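DUF1955 domain-containing protein (Sulfolobus tokodaii, PDB 1WY6) is of unknown function but folds as an all-helical repeat protein, an architecture that in other proteins commonly serves to bind partners. Local coordinates at residues Phe45-Leu50 against Asp72-Leu77; Cys83-Asn88 against Asn121-Ser126; Ala130-Leu135 against Thr145-Glu150. All blocks are in the same frame, centred on the assembly; numbering follows the deposited sequence.

Interaction 1. Residues Phe45-Leu50 against Asp72-Leu77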
loop_
_atom_site.group_PDB
_atom_site.type_symbol
_atom_site.label_atom_id
_atom_site.label_comp_id
_atom_site.label_asym_id
_atom_site.label_seq_id
_atom_site.Cartn_x
_atom_site.Cartn_y
_atom_site.Cartn_z
ATOM N N PHE A 45 -12.591 -8.438 -4.643
ATOM C CA PHE A 45 -12.807 -8.315 -3.205
ATOM C C PHE A 45 -11.689 -7.627 -2.436
ATOM O O PHE A 45 -11.951 -6.781 -1.593
ATOM C CB PHE A 45 -13.041 -9.686 -2.572
ATOM C CG PHE A 45 -13.272 -9.633 -1.086
ATOM C CD1 PHE A 45 -14.491 -9.202 -0.572
ATOM C CD2 PHE A 45 -12.274 -10.020 -0.199
ATOM C CE1 PHE A 45 -14.712 -9.163 0.803
ATOM C CE2 PHE A 45 -12.489 -9.983 1.171
ATOM C CZ PHE A 45 -13.716 -9.554 1.672
ATOM N N ILE A 46 -10.446 -8.002 -2.715
ATOM C CA ILE A 46 -9.312 -7.422 -2.005
ATOM C C ILE A 46 -9.199 -5.910 -2.216
ATOM O O ILE A 46 -8.873 -5.173 -1.284
ATOM C CB ILE A 46 -7.987 -8.125 -2.409
ATOM C CG1 ILE A 46 -6.923 -7.852 -1.342
ATOM C CG2 ILE A 46 -7.526 -7.658 -3.797
ATOM C CD1 ILE A 46 -7.322 -8.385 0.057
ATOM N N CYS A 47 -9.472 -5.454 -3.436
ATOM C CA CYS A 47 -9.415 -4.028 -3.759
ATOM C C CYS A 47 -10.480 -3.309 -2.943
ATOM O O CYS A 47 -10.250 -2.234 -2.394
ATOM C CB CYS A 47 -9.717 -3.782 -5.244
ATOM S SG CYS A 47 -8.731 -4.723 -6.453
ATOM N N ASN A 48 -11.656 -3.924 -2.894
ATOM C CA ASN A 48 -12.797 -3.384 -2.176
ATOM C C ASN A 48 -12.469 -3.271 -0.683
ATOM O O ASN A 48 -12.700 -2.224 -0.071
ATOM C CB ASN A 48 -14.015 -4.293 -2.432
ATOM C CG ASN A 48 -15.308 -3.727 -1.879
ATOM O OD1 ASN A 48 -15.587 -3.840 -0.689
ATOM N ND2 ASN A 48 -16.109 -3.115 -2.747
ATOM N N LEU A 49 -11.919 -4.333 -0.097
ATOM C CA LEU A 49 -11.568 -4.297 1.323
ATOM C C LEU A 49 -10.565 -3.186 1.628
ATOM O O LEU A 49 -10.782 -2.380 2.531
ATOM C CB LEU A 49 -10.965 -5.632 1.781
ATOM C CG LEU A 49 -10.529 -5.675 3.255
ATOM C CD1 LEU A 49 -11.751 -5.653 4.164
ATOM C CD2 LEU A 49 -9.704 -6.926 3.519
ATOM N N LEU A 50 -9.474 -3.149 0.868
ATOM C CA LEU A 50 -8.406 -2.170 1.063
ATOM C C LEU A 50 -8.868 -0.712 1.037
ATOM O O LEU A 50 -8.228 0.160 1.627
ATOM C CB LEU A 50 -7.299 -2.393 0.020
ATOM C CG LEU A 50 -6.617 -3.772 0.029
ATOM C CD1 LEU A 50 -5.686 -3.916 -1.174
ATOM C CD2 LEU A 50 -5.849 -3.954 1.323
ATOM N N ASP A 72 -2.288 -6.011 -8.590
ATOM C CA ASP A 72 -2.037 -5.118 -9.714
ATOM C C ASP A 72 -3.331 -4.739 -10.428
ATOM O O ASP A 72 -3.362 -3.791 -11.209
ATOM C CB ASP A 72 -1.053 -5.759 -10.704
ATOM C CG ASP A 72 -1.625 -6.985 -11.398
ATOM O OD1 ASP A 72 -1.976 -7.969 -10.711
ATOM O OD2 ASP A 72 -1.723 -6.967 -12.643
ATOM N N LYS A 73 -4.401 -5.481 -10.168
ATOM C CA LYS A 73 -5.677 -5.175 -10.791
ATOM C C LYS A 73 -6.425 -4.096 -10.009
ATOM O O LYS A 73 -7.389 -3.510 -10.506
ATOM C CB LYS A 73 -6.520 -6.444 -10.919
ATOM C CG LYS A 73 -6.010 -7.352 -12.025
ATOM C CD LYS A 73 -6.913 -8.535 -12.278
ATOM C CE LYS A 73 -6.316 -9.392 -13.379
ATOM N NZ LYS A 73 -4.887 -9.689 -13.074
ATOM N N CYS A 74 -5.952 -3.822 -8.795
ATOM C CA CYS A 74 -6.555 -2.805 -7.943
ATOM C C CYS A 74 -6.095 -1.413 -8.370
ATOM O O CYS A 74 -4.917 -1.202 -8.665
ATOM C CB CYS A 74 -6.178 -3.040 -6.475
ATOM S SG CYS A 74 -6.837 -4.572 -5.737
ATOM N N GLN A 75 -7.035 -0.469 -8.396
ATOM C CA GLN A 75 -6.756 0.909 -8.795
ATOM C C GLN A 75 -6.611 1.836 -7.585
ATOM O O GLN A 75 -6.230 3.002 -7.726
ATOM C CB GLN A 75 -7.888 1.427 -9.691
ATOM C CG GLN A 75 -8.229 0.502 -10.845
ATOM C CD GLN A 75 -7.118 0.407 -11.868
ATOM O OE1 GLN A 75 -6.998 -0.593 -12.576
ATOM N NE2 GLN A 75 -6.307 1.453 -11.965
ATOM N N ASN A 76 -6.916 1.309 -6.404
ATOM C CA ASN A 76 -6.848 2.073 -5.157
ATOM C C ASN A 76 -5.673 1.687 -4.258
ATOM O O ASN A 76 -5.775 1.787 -3.031
ATOM C CB ASN A 76 -8.154 1.898 -4.365
ATOM C CG ASN A 76 -8.466 0.429 -4.041
ATOM O OD1 ASN A 76 -9.388 0.134 -3.279
ATOM N ND2 ASN A 76 -7.704 -0.490 -4.625
ATOM N N LEU A 77 -4.562 1.257 -4.855
ATOM C CA LEU A 77 -3.411 0.859 -4.061
ATOM C C LEU A 77 -2.771 1.994 -3.270
ATOM O O LEU A 77 -1.857 1.770 -2.480
ATOM C CB LEU A 77 -2.371 0.133 -4.922
ATOM C CG LEU A 77 -2.854 -1.225 -5.447
ATOM C CD1 LEU A 77 -1.653 -2.035 -5.907
ATOM C CD2 LEU A 77 -3.605 -1.991 -4.350
#

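Interaction 2. Residues Cys83-Asn88 against Asn121-Ser126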
loop_
_atom_site.group_PDB
_atom_site.type_symbol
_atom_site.label_atom_id
_atom_site.label_comp_id
_atom_site.label_asym_id
_atom_site.label_seq_id
_atom_site.Cartn_x
_atom_site.Cartn_y
_atom_site.Cartn_z
ATOM N N CYS A 83 -1.606 3.367 4.579
ATOM C CA CYS A 83 -1.481 2.642 5.841
ATOM C C CYS A 83 -0.010 2.526 6.219
ATOM O O CYS A 83 0.336 2.428 7.390
ATOM C CB CYS A 83 -2.122 1.263 5.738
ATOM S SG CYS A 83 -3.933 1.303 5.928
ATOM N N GLY A 84 0.861 2.536 5.221
ATOM C CA GLY A 84 2.279 2.487 5.515
ATOM C C GLY A 84 2.645 3.786 6.219
ATOM O O GLY A 84 3.344 3.783 7.232
ATOM N N VAL A 85 2.149 4.902 5.690
ATOM C CA VAL A 85 2.422 6.213 6.276
ATOM C C VAL A 85 1.754 6.402 7.640
ATOM O O VAL A 85 2.380 6.893 8.572
ATOM C CB VAL A 85 1.972 7.362 5.327
ATOM C CG1 VAL A 85 2.194 8.728 5.997
ATOM C CG2 VAL A 85 2.767 7.298 4.027
ATOM N N ILE A 86 0.484 6.020 7.758
ATOM C CA ILE A 86 -0.226 6.168 9.026
ATOM C C ILE A 86 0.450 5.310 10.088
ATOM O O ILE A 86 0.656 5.748 11.216
ATOM C CB ILE A 86 -1.705 5.744 8.899
ATOM C CG1 ILE A 86 -2.415 6.646 7.884
ATOM C CG2 ILE A 86 -2.392 5.833 10.262
ATOM C CD1 ILE A 86 -3.886 6.321 7.686
ATOM N N ASN A 87 0.792 4.083 9.716
ATOM C CA ASN A 87 1.461 3.169 10.624
ATOM C C ASN A 87 2.959 3.493 10.661
ATOM O O ASN A 87 3.732 2.811 11.326
ATOM C CB ASN A 87 1.250 1.723 10.149
ATOM C CG ASN A 87 -0.180 1.232 10.374
ATOM O OD1 ASN A 87 -1.125 2.011 10.354
ATOM N ND2 ASN A 87 -0.333 -0.070 10.580
ATOM N N ASN A 88 3.356 4.540 9.942
ATOM C CA ASN A 88 4.758 4.944 9.862
ATOM C C ASN A 88 5.622 3.707 9.725
ATOM O O ASN A 88 6.676 3.596 10.343
ATOM C CB ASN A 88 5.181 5.720 11.111
ATOM C CG ASN A 88 6.518 6.410 10.936
ATOM O OD1 ASN A 88 6.723 7.158 9.978
ATOM N ND2 ASN A 88 7.436 6.170 11.866
ATOM N N ASN A 121 5.424 16.635 8.842
ATOM C CA ASN A 121 6.471 15.653 8.586
ATOM C C ASN A 121 6.749 14.843 9.855
ATOM O O ASN A 121 7.370 15.339 10.801
ATOM C CB ASN A 121 7.754 16.357 8.120
ATOM C CG ASN A 121 8.688 15.431 7.345
ATOM O OD1 ASN A 121 9.129 14.398 7.854
ATOM N ND2 ASN A 121 8.989 15.800 6.103
ATOM N N GLU A 122 6.290 13.595 9.865
ATOM C CA GLU A 122 6.474 12.723 11.022
ATOM C C GLU A 122 6.976 11.343 10.614
ATOM O O GLU A 122 7.433 10.565 11.452
ATOM C CB GLU A 122 5.148 12.584 11.775
ATOM C CG GLU A 122 5.257 11.859 13.100
ATOM C CD GLU A 122 6.265 12.504 14.036
ATOM O OE1 GLU A 122 6.172 13.731 14.259
ATOM O OE2 GLU A 122 7.149 11.785 14.555
ATOM N N VAL A 123 6.885 11.046 9.321
ATOM C CA VAL A 123 7.319 9.756 8.795
ATOM C C VAL A 123 8.824 9.567 8.933
ATOM O O VAL A 123 9.575 10.542 8.971
ATOM C CB VAL A 123 6.939 9.606 7.304
ATOM C CG1 VAL A 123 5.446 9.348 7.174
ATOM C CG2 VAL A 123 7.327 10.863 6.539
ATOM N N SER A 124 9.253 8.310 9.010
ATOM C CA SER A 124 10.665 7.985 9.146
ATOM C C SER A 124 11.400 8.258 7.837
ATOM O O SER A 124 10.779 8.475 6.799
ATOM C CB SER A 124 10.828 6.514 9.525
ATOM O OG SER A 124 10.362 5.675 8.486
ATOM N N ALA A 125 12.726 8.234 7.892
ATOM C CA ALA A 125 13.545 8.481 6.714
ATOM C C ALA A 125 13.305 7.426 5.630
ATOM O O ALA A 125 13.272 7.746 4.440
ATOM C CB ALA A 125 15.025 8.506 7.107
ATOM N N SER A 126 13.135 6.173 6.042
ATOM C CA SER A 126 12.913 5.084 5.089
ATOM C C SER A 126 11.704 5.349 4.198
ATOM O O SER A 126 11.770 5.200 2.976
ATOM C CB SER A 126 12.733 3.757 5.831
ATOM O OG SER A 126 11.654 3.827 6.743
#

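Interaction 3. Residues Ala130-Leu135 against Thr145-Glu150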
loop_
_atom_site.group_PDB
_atom_site.type_symbol
_atom_site.label_atom_id
_atom_site.label_comp_id
_atom_site.label_asym_id
_atom_site.label_seq_id
_atom_site.Cartn_x
_atom_site.Cartn_y
_atom_site.Cartn_z
ATOM N N ALA A 130 11.494 5.815 0.229
ATOM C CA ALA A 130 10.678 4.951 -0.612
ATOM C C ALA A 130 9.843 5.788 -1.585
ATOM O O ALA A 130 9.904 5.572 -2.790
ATOM C CB ALA A 130 9.769 4.067 0.255
ATOM N N ILE A 131 9.085 6.750 -1.065
ATOM C CA ILE A 131 8.249 7.614 -1.906
ATOM C C ILE A 131 9.067 8.495 -2.860
ATOM O O ILE A 131 8.677 8.710 -4.011
ATOM C CB ILE A 131 7.317 8.534 -1.053
ATOM C CG1 ILE A 131 6.217 7.711 -0.376
ATOM C CG2 ILE A 131 6.646 9.579 -1.941
ATOM C CD1 ILE A 131 6.672 6.876 0.781
ATOM N N ALA A 132 10.196 9.008 -2.378
ATOM C CA ALA A 132 11.060 9.854 -3.198
ATOM C C ALA A 132 11.509 9.116 -4.452
ATOM O O ALA A 132 11.415 9.631 -5.567
ATOM C CB ALA A 132 12.285 10.288 -2.390
ATOM N N ASN A 133 12.006 7.901 -4.254
ATOM C CA ASN A 133 12.481 7.086 -5.352
ATOM C C ASN A 133 11.350 6.627 -6.281
ATOM O O ASN A 133 11.558 6.471 -7.484
ATOM C CB ASN A 133 13.277 5.903 -4.785
ATOM C CG ASN A 133 14.632 6.335 -4.220
ATOM O OD1 ASN A 133 15.306 5.576 -3.526
ATOM N ND2 ASN A 133 15.034 7.559 -4.528
ATOM N N ALA A 134 10.151 6.422 -5.734
ATOM C CA ALA A 134 9.021 6.030 -6.571
ATOM C C ALA A 134 8.638 7.259 -7.410
ATOM O O ALA A 134 8.349 7.157 -8.605
ATOM C CB ALA A 134 7.842 5.594 -5.710
ATOM N N LEU A 135 8.645 8.426 -6.774
ATOM C CA LEU A 135 8.305 9.656 -7.471
ATOM C C LEU A 135 9.271 9.912 -8.624
ATOM O O LEU A 135 8.852 10.221 -9.737
ATOM C CB LEU A 135 8.324 10.846 -6.498
ATOM C CG LEU A 135 7.102 10.961 -5.580
ATOM C CD1 LEU A 135 7.370 11.968 -4.464
ATOM C CD2 LEU A 135 5.877 11.374 -6.409
ATOM N N THR A 145 13.391 15.045 -4.811
ATOM C CA THR A 145 14.527 15.702 -4.169
ATOM C C THR A 145 14.149 16.289 -2.815
ATOM O O THR A 145 14.852 16.102 -1.827
ATOM C CB THR A 145 15.094 16.840 -5.061
ATOM O OG1 THR A 145 15.771 16.275 -6.190
ATOM C CG2 THR A 145 16.060 17.708 -4.273
ATOM N N THR A 146 13.034 17.000 -2.779
ATOM C CA THR A 146 12.565 17.607 -1.549
ATOM C C THR A 146 12.512 16.574 -0.429
ATOM O O THR A 146 12.888 16.869 0.706
ATOM C CB THR A 146 11.169 18.217 -1.749
ATOM O OG1 THR A 146 11.242 19.230 -2.759
ATOM C CG2 THR A 146 10.648 18.834 -0.447
ATOM N N LEU A 147 12.049 15.368 -0.760
ATOM C CA LEU A 147 11.936 14.277 0.205
ATOM C C LEU A 147 13.299 13.737 0.629
ATOM O O LEU A 147 13.550 13.547 1.818
ATOM C CB LEU A 147 11.074 13.143 -0.375
ATOM C CG LEU A 147 9.578 13.461 -0.518
ATOM C CD1 LEU A 147 8.829 12.299 -1.169
ATOM C CD2 LEU A 147 9.006 13.740 0.862
ATOM N N LEU A 148 14.178 13.487 -0.338
ATOM C CA LEU A 148 15.513 12.990 -0.018
ATOM C C LEU A 148 16.258 14.011 0.830
ATOM O O LEU A 148 17.085 13.646 1.658
ATOM C CB LEU A 148 16.311 12.690 -1.291
ATOM C CG LEU A 148 15.931 11.396 -2.024
ATOM C CD1 LEU A 148 16.813 11.223 -3.264
ATOM C CD2 LEU A 148 16.082 10.215 -1.081
ATOM N N ILE A 149 15.969 15.290 0.618
ATOM C CA ILE A 149 16.604 16.345 1.399
ATOM C C ILE A 149 16.112 16.212 2.838
ATOM O O ILE A 149 16.903 16.286 3.778
ATOM C CB ILE A 149 16.260 17.756 0.844
ATOM C CG1 ILE A 149 17.046 18.008 -0.447
ATOM C CG2 ILE A 149 16.587 18.823 1.881
ATOM C CD1 ILE A 149 16.715 19.316 -1.129
ATOM N N GLU A 150 14.807 15.999 3.002
ATOM C CA GLU A 150 14.225 15.827 4.329
ATOM C C GLU A 150 14.762 14.562 5.001
ATOM O O GLU A 150 15.008 14.550 6.204
ATOM C CB GLU A 150 12.698 15.756 4.249
ATOM C CG GLU A 150 12.035 15.517 5.603
ATOM C CD GLU A 150 12.261 16.658 6.591
ATOM O OE1 GLU A 150 12.107 16.420 7.806
ATOM O OE2 GLU A 150 12.581 17.789 6.159
#

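Interaction 1. Residues Phe45-Leu50 against Asp72-Leu77
Cys47 and Cys74 are joined by a disulfide that ties helix 44-52 of this helical repeat protein to the loop between helices 55-65 and 78-86. The bond between Cys47 SG and Cys74 SG is 2.0 Å long, and its chi3 of -88° makes it a left-handed bridge with little torsional strain. Each sulfur lies opposite its own carbonyl carbon and beside its backbone N (chi1 -53° at Cys47, -66° at Cys74), which lets the two side chains meet with their CA atoms 5.2 Å apart. The covalent link thus fastens a loop with little regular structure to a helix two turns long.

Among polar groups, the amide of Asn76 lies close to the carbonyl of Cys47, with Asn76 CG 3.6 Å from Cys47 O.

Apolar contacts extend the junction on the buried side. Leu50 CD1 approaches Leu77 CD2 at 4.3 Å, a loose contact; Leu50 also packs on Met58 and Leu62 of helix 55-65, while Leu77 reaches Ile100 and Leu101 of helix 92-103. The Cys74 sulfur has an apolar neighbour too: the CG2 methyl of Ile46 rests 3.7 Å from Cys74 SG.

Interaction 2. Residues Cys83-Asn88 against Asn121-Ser126
The flat carboxamide of Asn88 meets residues 123-124 with its oxygen end, not with a face. Asn88 follows helix 78-86 in a Schellman motif, and its partner Ser124 is the N-cap of helix 125-137, so the contact joins the finish of one helix to the start of another. At the edge of the carboxamide, Ser124 N donates to Asn88 OD1 over 2.9 Å, in the carbonyl plane and on a lone pair. The bond is bent, with 134° at the hydrogen. Val123 CA also crowds this oxygen, standing beyond it and somewhat out of the amide plane, at the same 2.9 Å from Asn88 OD1. At the nitrogen end, Ser124 CB stands off the plane on the side opposite Val123 CA, 4.1 Å from Asn88 ND2.

Two features send the carboxamide across. The positive phi of Asn88 turns the chain out of the helix, and CG lies anti to the backbone N (chi1 -167°), extending the side chain towards the other segment. With an alanine in place of Asn88, Ser124 N would probably lose this acceptor, leaving the two helix ends joined chiefly by the valine contact.

That apolar contact lies beside the polar one: Val85 and Val123 cross obliquely, and both also touch Ile117, so helices 78-86 and 107-117 meet the loop leading into helix 125-137. On the far side of helix 78-86, Cys83 forms a disulfide with Cys55, and Asn87 donates to the carbonyl of Cys55, anchoring the same helix end to helix 55-65. At the start of helix 125-137, the hydroxyls of Ser124 and Ser126 are hydrogen-bonded, OG to OG, at 2.8 Å. The two valines meet through methyls, Val85 CG1 to Val123 CG1 at 3.5 Å.

Interaction 3. Residues Ala130-Leu135 against Thr145-Glu150
Ala132 and Leu147 mark the nearest backbone approach, CA to CA 5.6 Å, between two helices that run nearly antiparallel, their segment axes 8.4 Å apart and inclined at 156°. Helices 125-137 and 141-153 follow each other in the chain through a short turn and form an alpha-alpha hairpin within this helical repeat protein. The interface is largely apolar, without a hydrogen bond between the two segments.

The small side chain of Ala132 probably helps the helices come this close. Its methyl faces the neighbouring helix and is met by two successive leucines: Ala132 CB lies 3.7 Å from Leu147 CB and 3.8 Å from Leu148 CG. Leu148 then continues past the alanine to helix 157-164, where it packs on Ala159, Ala162 and Val163, and so joins the hairpin to the last helix.

Leu147 works on the other flank. Its CG is placed opposite the carbonyl carbon (chi1 -70°), and the extended chi2 carries CD1 towards two residues one turn apart on helix 125-137. Ile131 meets it at a slant and Leu135 at about a right angle. Ile117 of helix 107-117 also touches Ile131 and Leu147, closing this flank. The CD1 methyl of Leu147 is thus shared, 3.6 Å from both Ile131 CG2 and Leu135 CD1.

The three contacts follow one another along the chain, with interaction 1 on the opposite side of the chain's centre from interactions 2 and 3. Its centre is 21 Å from that of interaction 2 and 25 Å from that of interaction 3, and it touches neither. Interactions 2 and 3 are closer, with centres 13 Å apart, and share helix 125-137: one holds its start, the other its middle. They touch where Asn121 ND2 packs 3.1 Å from Glu150 CG, and Ile117 contributes to both. The three contacts differ in kind: a covalent bridge in interaction 1, a hydrogen bond with one valine pair in interaction 2, largely apolar helix packing in interaction 3. No active site is known.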